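Local coordinates for putative lipoprotein (Bacteroides fragilis, PDB 3QNK), which probably takes part in binding and capturing glycans at the outer membrane, as a lipoprotein of the SusD family, at residues V208-V216 / K233-D241; K223-T231 / S383-Y391. One frame throughout, in Å; residues are numbered along the deposited sequence.

Contact 1. Residues V208-V216 / K233-D241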
loop_
_atom_site.group_PDB
_atom_site.type_symbol
_atom_site.label_atom_id
_atom_site.label_comp_id
_atom_site.label_asym_id
_atom_site.label_seq_id
_atom_site.Cartn_x
_atom_site.Cartn_y
_atom_site.Cartn_z
ATOM N N VAL B 208 -9.141 26.384 24.115
ATOM C CA VAL B 208 -8.711 26.941 22.829
ATOM C C VAL B 208 -9.027 28.460 22.755
ATOM O O VAL B 208 -8.237 29.238 22.182
ATOM C CB VAL B 208 -9.330 26.151 21.656
ATOM C CG1 VAL B 208 -8.767 26.616 20.314
ATOM C CG2 VAL B 208 -9.097 24.664 21.837
ATOM N N TYR B 209 -10.144 28.882 23.402
ATOM C CA TYR B 209 -10.549 30.287 23.431
ATOM C C TYR B 209 -9.502 31.171 24.137
ATOM O O TYR B 209 -9.413 32.377 23.861
ATOM C CB TYR B 209 -11.910 30.449 24.120
ATOM C CG TYR B 209 -13.091 29.824 23.402
ATOM C CD1 TYR B 209 -13.279 29.999 22.028
ATOM C CD2 TYR B 209 -14.067 29.126 24.106
ATOM C CE1 TYR B 209 -14.390 29.461 21.373
ATOM C CE2 TYR B 209 -15.158 28.547 23.455
ATOM C CZ TYR B 209 -15.324 28.725 22.089
ATOM O OH TYR B 209 -16.420 28.167 21.466
ATOM N N LYS B 210 -8.699 30.560 25.017
ATOM C CA LYS B 210 -7.665 31.228 25.792
ATOM C C LYS B 210 -6.303 31.287 25.061
ATOM O O LYS B 210 -5.415 32.037 25.491
ATOM C CB LYS B 210 -7.477 30.490 27.143
ATOM C CG LYS B 210 -8.700 30.477 28.052
ATOM C CD LYS B 210 -8.470 29.602 29.283
ATOM C CE LYS B 210 -9.776 29.172 29.916
ATOM N NZ LYS B 210 -9.560 28.157 30.984
ATOM N N LEU B 211 -6.138 30.515 23.977
ATOM C CA LEU B 211 -4.850 30.369 23.299
ATOM C C LEU B 211 -4.558 31.384 22.172
ATOM O O LEU B 211 -3.599 31.185 21.401
ATOM C CB LEU B 211 -4.719 28.929 22.776
ATOM C CG LEU B 211 -4.580 27.903 23.890
ATOM C CD1 LEU B 211 -4.738 26.508 23.377
ATOM C CD2 LEU B 211 -3.288 28.098 24.679
ATOM N N GLY B 212 -5.310 32.485 22.144
ATOM C CA GLY B 212 -5.102 33.543 21.165
ATOM C C GLY B 212 -5.388 33.226 19.706
ATOM O O GLY B 212 -4.755 33.795 18.813
ATOM N N TYR B 213 -6.341 32.331 19.421
ATOM C CA TYR B 213 -6.706 32.136 18.016
ATOM C C TYR B 213 -7.744 33.229 17.647
ATOM O O TYR B 213 -8.304 33.866 18.535
ATOM C CB TYR B 213 -7.223 30.708 17.759
ATOM C CG TYR B 213 -6.152 29.646 17.877
ATOM C CD1 TYR B 213 -5.215 29.457 16.863
ATOM C CD2 TYR B 213 -6.072 28.834 18.999
ATOM C CE1 TYR B 213 -4.206 28.510 16.976
ATOM C CE2 TYR B 213 -5.075 27.868 19.118
ATOM C CZ TYR B 213 -4.142 27.707 18.103
ATOM O OH TYR B 213 -3.172 26.730 18.178
ATOM N N GLU B 214 -7.951 33.494 16.373
ATOM C CA GLU B 214 -8.900 34.525 15.958
ATOM C C GLU B 214 -9.500 34.154 14.605
ATOM O O GLU B 214 -8.772 33.672 13.734
ATOM C CB GLU B 214 -8.182 35.888 15.895
ATOM C CG GLU B 214 -9.073 37.117 15.954
ATOM C CD GLU B 214 -8.340 38.392 15.582
ATOM O OE1 GLU B 214 -7.319 38.713 16.244
ATOM O OE2 GLU B 214 -8.758 39.041 14.592
ATOM N N LEU B 215 -10.825 34.336 14.431
ATOM C CA LEU B 215 -11.496 34.038 13.155
ATOM C C LEU B 215 -11.149 35.097 12.123
ATOM O O LEU B 215 -11.215 36.292 12.429
ATOM C CB LEU B 215 -13.024 33.953 13.293
ATOM C CG LEU B 215 -13.614 32.799 14.097
ATOM C CD1 LEU B 215 -15.099 32.965 14.261
ATOM C CD2 LEU B 215 -13.353 31.464 13.444
ATOM N N VAL B 216 -10.720 34.669 10.918
ATOM C CA VAL B 216 -10.394 35.579 9.803
ATOM C C VAL B 216 -11.707 36.256 9.391
ATOM O O VAL B 216 -12.759 35.598 9.378
ATOM C CB VAL B 216 -9.756 34.770 8.632
ATOM C CG1 VAL B 216 -9.800 35.502 7.292
ATOM C CG2 VAL B 216 -8.354 34.296 8.958
ATOM N N LYS B 233 -0.887 31.657 4.943
ATOM C CA LYS B 233 -0.631 30.435 5.719
ATOM C C LYS B 233 -0.360 30.733 7.217
ATOM O O LYS B 233 -0.434 29.805 8.030
ATOM C CB LYS B 233 0.551 29.654 5.104
ATOM N N ASP B 234 -0.123 32.021 7.579
ATOM C CA ASP B 234 0.171 32.500 8.939
ATOM C C ASP B 234 -1.017 33.178 9.662
ATOM O O ASP B 234 -0.798 33.856 10.665
ATOM C CB ASP B 234 1.354 33.490 8.896
ATOM C CG ASP B 234 2.639 32.837 8.430
ATOM O OD1 ASP B 234 3.119 31.899 9.122
ATOM O OD2 ASP B 234 3.148 33.227 7.356
ATOM N N ASN B 235 -2.254 32.983 9.187
ATOM C CA ASN B 235 -3.429 33.604 9.797
ATOM C C ASN B 235 -3.745 32.948 11.161
ATOM O O ASN B 235 -3.341 31.807 11.412
ATOM C CB ASN B 235 -4.635 33.578 8.835
ATOM C CG ASN B 235 -5.257 32.222 8.593
ATOM O OD1 ASN B 235 -5.832 31.602 9.502
ATOM N ND2 ASN B 235 -5.236 31.765 7.338
ATOM N N LYS B 236 -4.474 33.679 12.030
ATOM C CA LYS B 236 -4.811 33.263 13.396
ATOM C C LYS B 236 -5.982 32.265 13.495
ATOM O O LYS B 236 -6.347 31.883 14.618
ATOM C CB LYS B 236 -5.107 34.488 14.268
ATOM C CG LYS B 236 -3.894 35.336 14.625
ATOM C CD LYS B 236 -4.330 36.474 15.536
ATOM C CE LYS B 236 -3.492 37.738 15.482
ATOM N NZ LYS B 236 -4.212 38.875 16.136
ATOM N N GLU B 237 -6.564 31.838 12.354
ATOM C CA GLU B 237 -7.656 30.863 12.354
ATOM C C GLU B 237 -7.122 29.416 12.262
ATOM O O GLU B 237 -7.754 28.495 12.781
ATOM C CB GLU B 237 -8.622 31.144 11.202
ATOM C CG GLU B 237 -9.752 30.123 11.073
ATOM C CD GLU B 237 -11.102 30.666 10.679
ATOM O OE1 GLU B 237 -11.232 31.897 10.485
ATOM O OE2 GLU B 237 -12.040 29.848 10.576
ATOM N N ILE B 238 -5.983 29.220 11.590
ATOM C CA ILE B 238 -5.372 27.908 11.427
ATOM C C ILE B 238 -4.899 27.381 12.790
ATOM O O ILE B 238 -4.170 28.068 13.488
ATOM C CB ILE B 238 -4.219 27.952 10.383
ATOM C CG1 ILE B 238 -4.739 28.338 8.980
ATOM C CG2 ILE B 238 -3.503 26.609 10.330
ATOM C CD1 ILE B 238 -3.672 28.807 8.001
ATOM N N ILE B 239 -5.340 26.178 13.172
ATOM C CA ILE B 239 -4.909 25.529 14.414
ATOM C C ILE B 239 -3.892 24.438 14.030
ATOM O O ILE B 239 -2.830 24.375 14.627
ATOM C CB ILE B 239 -6.089 25.006 15.269
ATOM C CG1 ILE B 239 -6.902 26.184 15.840
ATOM C CG2 ILE B 239 -5.592 24.122 16.391
ATOM C CD1 ILE B 239 -8.224 25.821 16.573
ATOM N N PHE B 240 -4.200 23.616 13.014
ATOM C CA PHE B 240 -3.324 22.566 12.494
ATOM C C PHE B 240 -3.565 22.372 11.011
ATOM O O PHE B 240 -4.710 22.213 10.583
ATOM C CB PHE B 240 -3.487 21.216 13.253
ATOM C CG PHE B 240 -2.395 20.216 12.922
ATOM C CD1 PHE B 240 -1.115 20.348 13.459
ATOM C CD2 PHE B 240 -2.633 19.173 12.047
ATOM C CE1 PHE B 240 -0.098 19.454 13.116
ATOM C CE2 PHE B 240 -1.619 18.265 11.719
ATOM C CZ PHE B 240 -0.361 18.408 12.261
ATOM N N ASP B 241 -2.479 22.378 10.227
ATOM C CA ASP B 241 -2.545 22.174 8.779
ATOM C C ASP B 241 -1.337 21.395 8.240
ATOM O O ASP B 241 -0.364 21.147 8.959
ATOM C CB ASP B 241 -2.679 23.516 8.026
ATOM C CG ASP B 241 -1.516 24.507 8.149
ATOM O OD1 ASP B 241 -0.500 24.175 8.831
ATOM O OD2 ASP B 241 -1.623 25.615 7.580
#
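Tyr213 and Glu214 meet Lys236 where the loop after helix 198-209 runs past the turn that leads into strand 238-244. Tyr213 can be followed outward. Its CB lies 3.5 Å from Lys236 O, and CD1 lies equally close, with the carbonyl oxygen at the ring edge, in plane. CE1 is next to Ile238 O and CG1 of Ile239, which sits over the ring: CG1 is 3.7 Å from the centroid and 11° off the normal, a CH-pi contact. CZ still touches CG1, and OH, beside Ile239 CG2, is hydrogen-bonded to Thr180.

Lys236 O also accepts from Glu214 N at 2.9 Å in a nearly straight bond, with the donor above the carbonyl plane. Lys236 NZ forms a salt bridge with Glu214 OE1 at 3.1 Å, on the syn side but 34° out of the carboxylate plane.

Glu237 reaches Val216: with CG anti to its backbone N (chi1 177°), its OE1 accepts from Val216 N at 2.9 Å. Arg421 forms a salt bridge with the same oxygen, so this buried carboxylate is probably anionic. Asn235 OD1 accepts from Glu237 N, an Asx turn just before the strand, and from Ile238 N, which extends it to an Asx motif.

Val208 CG1 and Ile239 CD1 meet tip to tip; both residues pack on helix 181-194, Val208 also on helix 391-405, and Ile238 touches strand 384-387 at Asn385 and Ile387.

Contact 2. Residues K223-T231 / S383-Y391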
loop_
_atom_site.group_PDB
_atom_site.type_symbol
_atom_site.label_atom_id
_atom_site.label_comp_id
_atom_site.label_asym_id
_atom_site.label_seq_id
_atom_site.Cartn_x
_atom_site.Cartn_y
_atom_site.Cartn_z
ATOM N N LYS B 223 -12.261 37.478 1.053
ATOM C CA LYS B 223 -11.797 37.507 2.453
ATOM C C LYS B 223 -11.913 36.128 3.112
ATOM O O LYS B 223 -10.965 35.678 3.734
ATOM C CB LYS B 223 -12.581 38.536 3.279
ATOM C CG LYS B 223 -11.963 39.918 3.302
ATOM C CD LYS B 223 -12.917 40.894 3.962
ATOM C CE LYS B 223 -12.279 42.228 4.195
ATOM N NZ LYS B 223 -13.160 43.103 5.014
ATOM N N TYR B 224 -13.061 35.454 2.953
ATOM C CA TYR B 224 -13.285 34.121 3.514
ATOM C C TYR B 224 -12.330 33.102 2.891
ATOM O O TYR B 224 -11.664 32.379 3.636
ATOM C CB TYR B 224 -14.739 33.685 3.329
ATOM C CG TYR B 224 -15.067 32.377 4.021
ATOM C CD1 TYR B 224 -15.490 32.353 5.349
ATOM C CD2 TYR B 224 -14.997 31.166 3.339
ATOM C CE1 TYR B 224 -15.819 31.156 5.980
ATOM C CE2 TYR B 224 -15.298 29.964 3.968
ATOM C CZ TYR B 224 -15.721 29.966 5.283
ATOM O OH TYR B 224 -16.026 28.780 5.897
ATOM N N ARG B 225 -12.227 33.078 1.530
ATOM C CA ARG B 225 -11.331 32.167 0.784
ATOM C C ARG B 225 -9.870 32.332 1.155
ATOM O O ARG B 225 -9.096 31.391 0.998
ATOM C CB ARG B 225 -11.454 32.377 -0.717
ATOM C CG ARG B 225 -12.717 31.820 -1.295
ATOM C CD ARG B 225 -12.659 31.789 -2.779
ATOM N NE ARG B 225 -12.356 33.098 -3.375
ATOM C CZ ARG B 225 -13.233 33.880 -4.006
ATOM N NH1 ARG B 225 -14.501 33.495 -4.151
ATOM N NH2 ARG B 225 -12.843 35.031 -4.523
ATOM N N SER B 226 -9.494 33.505 1.652
ATOM C CA SER B 226 -8.113 33.795 2.030
ATOM C C SER B 226 -7.609 32.944 3.217
ATOM O O SER B 226 -6.420 32.990 3.501
ATOM C CB SER B 226 -7.937 35.278 2.329
ATOM O OG SER B 226 -8.393 35.551 3.639
ATOM N N ILE B 227 -8.485 32.172 3.896
ATOM C CA ILE B 227 -8.095 31.297 5.012
ATOM C C ILE B 227 -7.147 30.245 4.442
ATOM O O ILE B 227 -6.106 29.937 5.033
ATOM C CB ILE B 227 -9.362 30.681 5.676
ATOM C CG1 ILE B 227 -10.185 31.752 6.425
ATOM C CG2 ILE B 227 -9.030 29.491 6.606
ATOM C CD1 ILE B 227 -11.616 31.344 6.763
ATOM N N TRP B 228 -7.464 29.785 3.229
ATOM C CA TRP B 228 -6.755 28.722 2.536
ATOM C C TRP B 228 -5.596 29.190 1.672
ATOM O O TRP B 228 -4.881 28.326 1.137
ATOM C CB TRP B 228 -7.748 27.940 1.692
ATOM C CG TRP B 228 -8.654 27.170 2.591
ATOM C CD1 TRP B 228 -8.363 25.999 3.224
ATOM C CD2 TRP B 228 -9.894 27.631 3.144
ATOM N NE1 TRP B 228 -9.354 25.688 4.119
ATOM C CE2 TRP B 228 -10.334 26.648 4.055
ATOM C CE3 TRP B 228 -10.711 28.753 2.911
ATOM C CZ2 TRP B 228 -11.565 26.746 4.736
ATOM C CZ3 TRP B 228 -11.908 28.871 3.614
ATOM C CH2 TRP B 228 -12.322 27.878 4.520
ATOM N N TRP B 229 -5.375 30.528 1.557
ATOM C CA TRP B 229 -4.285 31.033 0.722
ATOM C C TRP B 229 -2.960 30.680 1.299
ATOM O O TRP B 229 -2.747 30.808 2.511
ATOM C CB TRP B 229 -4.323 32.554 0.526
ATOM C CG TRP B 229 -5.475 33.081 -0.261
ATOM C CD1 TRP B 229 -6.445 32.362 -0.898
ATOM C CD2 TRP B 229 -5.788 34.453 -0.465
ATOM N NE1 TRP B 229 -7.353 33.206 -1.475
ATOM C CE2 TRP B 229 -6.972 34.501 -1.236
ATOM C CE3 TRP B 229 -5.185 35.658 -0.070
ATOM C CZ2 TRP B 229 -7.576 35.707 -1.606
ATOM C CZ3 TRP B 229 -5.778 36.855 -0.450
ATOM C CH2 TRP B 229 -6.954 36.870 -1.217
ATOM N N THR B 230 -2.052 30.249 0.413
ATOM C CA THR B 230 -0.675 29.900 0.753
ATOM C C THR B 230 0.051 31.195 1.152
ATOM O O THR B 230 0.907 31.154 2.042
ATOM C CB THR B 230 -0.030 29.124 -0.382
ATOM O OG1 THR B 230 -0.366 29.760 -1.608
ATOM C CG2 THR B 230 -0.526 27.667 -0.441
ATOM N N THR B 231 -0.382 32.358 0.599
ATOM C CA THR B 231 0.167 33.677 0.966
ATOM C C THR B 231 -0.467 34.196 2.286
ATOM O O THR B 231 -0.230 35.337 2.685
ATOM C CB THR B 231 -0.025 34.706 -0.170
ATOM O OG1 THR B 231 -1.394 34.771 -0.550
ATOM C CG2 THR B 231 0.866 34.440 -1.376
ATOM N N SER B 383 0.829 23.018 -4.463
ATOM C CA SER B 383 0.420 22.523 -3.160
ATOM C C SER B 383 -0.897 23.128 -2.710
ATOM O O SER B 383 -1.294 24.229 -3.126
ATOM C CB SER B 383 1.485 22.826 -2.120
ATOM O OG SER B 383 1.590 24.230 -1.978
ATOM N N THR B 384 -1.529 22.406 -1.799
ATOM C CA THR B 384 -2.779 22.762 -1.164
ATOM C C THR B 384 -2.497 22.905 0.334
ATOM O O THR B 384 -1.745 22.134 0.915
ATOM C CB THR B 384 -3.876 21.732 -1.546
ATOM O OG1 THR B 384 -4.397 22.107 -2.827
ATOM C CG2 THR B 384 -5.024 21.664 -0.524
ATOM N N ASN B 385 -3.070 23.929 0.933
ATOM C CA ASN B 385 -2.948 24.177 2.355
ATOM C C ASN B 385 -4.152 23.483 2.987
ATOM O O ASN B 385 -5.256 24.058 3.101
ATOM C CB ASN B 385 -2.858 25.699 2.655
ATOM C CG ASN B 385 -2.469 26.061 4.082
ATOM O OD1 ASN B 385 -1.932 25.241 4.851
ATOM N ND2 ASN B 385 -2.700 27.330 4.456
ATOM N N TRP B 386 -3.958 22.190 3.295
ATOM C CA TRP B 386 -5.002 21.361 3.895
ATOM C C TRP B 386 -5.103 21.667 5.382
ATOM O O TRP B 386 -4.205 21.311 6.142
ATOM C CB TRP B 386 -4.732 19.863 3.641
ATOM C CG TRP B 386 -5.894 18.991 4.002
ATOM C CD1 TRP B 386 -5.925 18.017 4.958
ATOM C CD2 TRP B 386 -7.219 19.050 3.439
ATOM N NE1 TRP B 386 -7.187 17.454 5.022
ATOM C CE2 TRP B 386 -8.002 18.080 4.109
ATOM C CE3 TRP B 386 -7.835 19.875 2.479
ATOM C CZ2 TRP B 386 -9.356 17.885 3.816
ATOM C CZ3 TRP B 386 -9.184 19.695 2.208
ATOM C CH2 TRP B 386 -9.922 18.689 2.847
ATOM N N ILE B 387 -6.168 22.370 5.779
ATOM C CA ILE B 387 -6.365 22.773 7.172
ATOM C C ILE B 387 -7.214 21.726 7.887
ATOM O O ILE B 387 -8.451 21.688 7.750
ATOM C CB ILE B 387 -6.946 24.191 7.294
ATOM C CG1 ILE B 387 -6.085 25.173 6.467
ATOM C CG2 ILE B 387 -7.023 24.583 8.763
ATOM C CD1 ILE B 387 -6.725 26.522 6.171
ATOM N N ILE B 388 -6.530 20.880 8.653
ATOM C CA ILE B 388 -7.152 19.794 9.407
ATOM C C ILE B 388 -7.943 20.407 10.575
ATOM O O ILE B 388 -9.066 20.006 10.805
ATOM C CB ILE B 388 -6.085 18.723 9.836
ATOM C CG1 ILE B 388 -5.425 18.084 8.574
ATOM C CG2 ILE B 388 -6.715 17.633 10.693
ATOM C CD1 ILE B 388 -4.067 17.426 8.762
ATOM N N LEU B 389 -7.406 21.414 11.251
ATOM C CA LEU B 389 -8.112 22.051 12.354
ATOM C C LEU B 389 -8.082 23.594 12.224
ATOM O O LEU B 389 -7.003 24.200 12.167
ATOM C CB LEU B 389 -7.530 21.608 13.716
ATOM C CG LEU B 389 -7.520 20.107 14.074
ATOM C CD1 LEU B 389 -6.564 19.855 15.262
ATOM C CD2 LEU B 389 -8.907 19.625 14.434
ATOM N N ARG B 390 -9.293 24.199 12.149
ATOM C CA ARG B 390 -9.584 25.640 12.078
ATOM C C ARG B 390 -10.273 26.123 13.354
ATOM O O ARG B 390 -11.081 25.380 13.926
ATOM C CB ARG B 390 -10.543 25.914 10.925
ATOM C CG ARG B 390 -9.975 26.147 9.547
ATOM C CD ARG B 390 -11.127 25.979 8.544
ATOM N NE ARG B 390 -12.070 27.075 8.693
ATOM C CZ ARG B 390 -13.314 27.097 8.251
ATOM N NH1 ARG B 390 -13.809 26.067 7.586
ATOM N NH2 ARG B 390 -14.066 28.163 8.441
ATOM N N TYR B 391 -10.070 27.395 13.728
ATOM C CA TYR B 391 -10.718 27.990 14.905
ATOM C C TYR B 391 -12.275 27.943 14.814
ATOM O O TYR B 391 -12.924 27.763 15.843
ATOM C CB TYR B 391 -10.236 29.432 15.113
ATOM C CG TYR B 391 -10.546 30.036 16.469
ATOM C CD1 TYR B 391 -10.501 29.264 17.629
ATOM C CD2 TYR B 391 -10.801 31.397 16.604
ATOM C CE1 TYR B 391 -10.763 29.819 18.880
ATOM C CE2 TYR B 391 -11.035 31.970 17.854
ATOM C CZ TYR B 391 -11.013 31.178 18.992
ATOM O OH TYR B 391 -11.214 31.745 20.225
#
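The backbones of 223-231 and 383-391 come nearest at Trp228 and Asn385, whose CA atoms are 5.9 Å apart, so side chains make most of the contact. Ile387 lies beside Ile227 on the same side of the indole. Its CG1 is anti to the carbonyl carbon (chi1 -52°), and its CD1 meets the CD1/NE1 end of Trp228 obliquely, 3.4 Å from Trp228 CD1 and 3.8 Å from Ile227 CG2. Ile227 CG2 sits over the centre of the indole, joining the three side chains in one apolar cluster. Asn385 O lies at the indole edge, in plane, and Asn385 CB rests 3.6 Å from Trp228 O; its OD1 is hydrogen-bonded to Gln243.

Arg390 presents a guanidinium face to the benzo edge of Trp228: CH2 stands 3.8 Å above the guanidinium plane, over its centre, and the two planes are 73° apart. Its NH2 lies 3.3 Å from Tyr224 OH, with the tyrosine ring almost perpendicular to the guanidinium.

Glu446 and Glu450 form salt bridges with NH2 and NH1 of Arg390. The chemistry is therefore divided: the two glutamates probably balance the charge of this buried arginine, while the contact itself supplies mainly aromatic and aliphatic packing.

Contacts 1 and 2 alternate along the chain, and their centres are 11 Å apart. They share one small antiparallel sheet, in which strand 238-244 of contact 1 lies between strands 384-387 and 389-390 of contact 2. Two backbone pairs are probable hydrogen bonds: Glu237 O with Tyr391 N at 2.7 Å and Ile239 N with Leu389 O at 2.8 Å. Ile239 and Phe240 both face Leu389, a classic beta bulge, and both segments turn a corner here, at Ile239-Phe240 and at Ile388. A long, weak ion pair runs from Glu237 OE2 to Arg390 NE. Beyond the sheet, Ile227 also joins the two contacts, its side chain touching Val216 and Glu237.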